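Local coordinates for protein D-glycerate 2-kinase (Thermotoga maritima, PDB 2B8N) that phosphorylates D-glycerate with ATP to give 2-phosphoglycerate, using magnesium as cofactor, in the breakdown of serine through 3-hydroxypyruvate, at residues A186-F190 and L252-E256. Residues are numbered along the deposited sequence; the frame is centred on the assembly and turned at random.
Sequences AERVF and LSNVE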
loop_
_atom_site.group_PDB
_atom_site.type_symbol
_atom_site.label_atom_id
_atom_site.label_comp_id
_atom_site.label_asym_id
_atom_site.label_seq_id
_atom_site.Cartn_x
_atom_site.Cartn_y
_atom_site.Cartn_z
ATOM N N ALA A 186 -6.784 -20.174 3.987
ATOM C CA ALA A 186 -6.990 -20.506 5.421
ATOM C C ALA A 186 -7.709 -21.825 5.555
ATOM O O ALA A 186 -7.478 -22.590 6.514
ATOM C CB ALA A 186 -7.798 -19.411 6.138
ATOM N N GLU A 187 -8.594 -22.073 4.597
ATOM C CA GLU A 187 -9.344 -23.300 4.546
ATOM C C GLU A 187 -8.421 -24.484 4.254
ATOM O O GLU A 187 -8.664 -25.582 4.746
ATOM C CB GLU A 187 -10.452 -23.178 3.504
ATOM C CG GLU A 187 -11.178 -24.462 3.205
ATOM C CD GLU A 187 -12.447 -24.245 2.416
ATOM O OE1 GLU A 187 -12.387 -23.665 1.322
ATOM O OE2 GLU A 187 -13.511 -24.666 2.899
ATOM N N ARG A 188 -7.364 -24.288 3.463
ATOM C CA ARG A 188 -6.404 -25.394 3.192
ATOM C C ARG A 188 -5.413 -25.604 4.331
ATOM O O ARG A 188 -4.960 -26.705 4.593
ATOM C CB ARG A 188 -5.612 -25.113 1.942
ATOM C CG ARG A 188 -6.391 -25.214 0.668
ATOM C CD ARG A 188 -6.417 -26.634 0.144
ATOM N NE ARG A 188 -6.387 -26.599 -1.312
ATOM C CZ ARG A 188 -5.422 -27.079 -2.095
ATOM N NH1 ARG A 188 -4.359 -27.689 -1.603
ATOM N NH2 ARG A 188 -5.532 -26.952 -3.411
ATOM N N VAL A 189 -5.071 -24.518 5.001
ATOM C CA VAL A 189 -4.189 -24.575 6.159
ATOM C C VAL A 189 -4.825 -25.369 7.306
ATOM O O VAL A 189 -4.135 -26.083 8.048
ATOM C CB VAL A 189 -3.839 -23.161 6.604
ATOM C CG1 VAL A 189 -3.222 -23.148 8.012
ATOM C CG2 VAL A 189 -2.875 -22.556 5.593
ATOM N N PHE A 190 -6.143 -25.234 7.437
ATOM C CA PHE A 190 -6.897 -26.060 8.333
ATOM C C PHE A 190 -6.460 -27.527 8.213
ATOM O O PHE A 190 -6.225 -28.063 7.066
ATOM C CB PHE A 190 -8.407 -25.951 8.057
ATOM C CG PHE A 190 -9.262 -26.381 9.221
ATOM C CD1 PHE A 190 -9.523 -25.493 10.264
ATOM C CD2 PHE A 190 -9.758 -27.673 9.298
ATOM C CE1 PHE A 190 -10.297 -25.888 11.372
ATOM C CE2 PHE A 190 -10.518 -28.081 10.387
ATOM C CZ PHE A 190 -10.793 -27.194 11.430
ATOM N N LEU A 252 -14.471 -18.475 9.012
ATOM C CA LEU A 252 -13.154 -19.085 9.270
ATOM C C LEU A 252 -12.898 -19.084 10.781
ATOM O O LEU A 252 -13.070 -18.066 11.425
ATOM C CB LEU A 252 -12.039 -18.309 8.549
ATOM C CG LEU A 252 -12.081 -18.122 7.016
ATOM C CD1 LEU A 252 -10.993 -17.181 6.524
ATOM C CD2 LEU A 252 -11.964 -19.422 6.290
ATOM N N SER A 253 -12.504 -20.220 11.343
ATOM C CA SER A 253 -12.247 -20.319 12.781
ATOM C C SER A 253 -10.758 -20.334 13.134
ATOM O O SER A 253 -10.418 -20.221 14.300
ATOM C CB SER A 253 -12.898 -21.591 13.316
ATOM O OG SER A 253 -12.581 -22.709 12.503
ATOM N N ASN A 254 -9.881 -20.471 12.138
ATOM C CA ASN A 254 -8.450 -20.676 12.386
ATOM C C ASN A 254 -7.557 -19.493 11.977
ATOM O O ASN A 254 -6.454 -19.695 11.470
ATOM C CB ASN A 254 -7.978 -21.943 11.657
ATOM C CG ASN A 254 -7.978 -21.774 10.154
ATOM O OD1 ASN A 254 -8.782 -21.009 9.614
ATOM N ND2 ASN A 254 -7.075 -22.474 9.471
ATOM N N VAL A 255 -8.006 -18.262 12.205
ATOM C CA VAL A 255 -7.236 -17.091 11.751
ATOM C C VAL A 255 -7.068 -15.994 12.798
ATOM O O VAL A 255 -7.997 -15.641 13.496
ATOM C CB VAL A 255 -7.908 -16.442 10.536
ATOM C CG1 VAL A 255 -7.190 -15.162 10.153
ATOM C CG2 VAL A 255 -7.938 -17.410 9.350
ATOM N N GLU A 256 -5.871 -15.440 12.874
ATOM C CA GLU A 256 -5.609 -14.248 13.664
ATOM C C GLU A 256 -4.878 -13.296 12.735
ATOM O O GLU A 256 -3.848 -13.664 12.172
ATOM C CB GLU A 256 -4.726 -14.556 14.874
#
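The last turn of helix 184-189 faces the loop that leads into strand 255-261, with Phe190 CA and Asn254 CA 6.9 Å apart. The polar link between them is the side-chain amide of Asn254. Its ND2 donates to Ala186 O at 3.0 Å, with an N-H...O angle of 161°, and the oxygen lies close to the amide plane. Ala186 O also accepts the helical bond from Phe190 N, and the two donors reach it from opposite faces of the carbonyl plane. Asn254 CG sits between its own backbone N and carbonyl carbon (chi1 69°), which turns the amide to the helix end. ND2 also bonds to Ala192 O. The Phe190 ring turns its edge to Asn254 ND2, with Phe190 CD1 4.0 Å from that nitrogen and ring and amide planes 69° apart. Beside this bond, Ala186 CB packs on Val255 CG2 at 3.8 Å and on Leu252 CD1 at 3.9 Å. A leucine in place of Asn254 would probably leave Ala186 O and Ala192 O without this shared donor. One buried amide thus joins the end of helix 184-189, the connection to strand 193-199 and the lead-in to strand 255-261, its parallel neighbour in the six-stranded sheet.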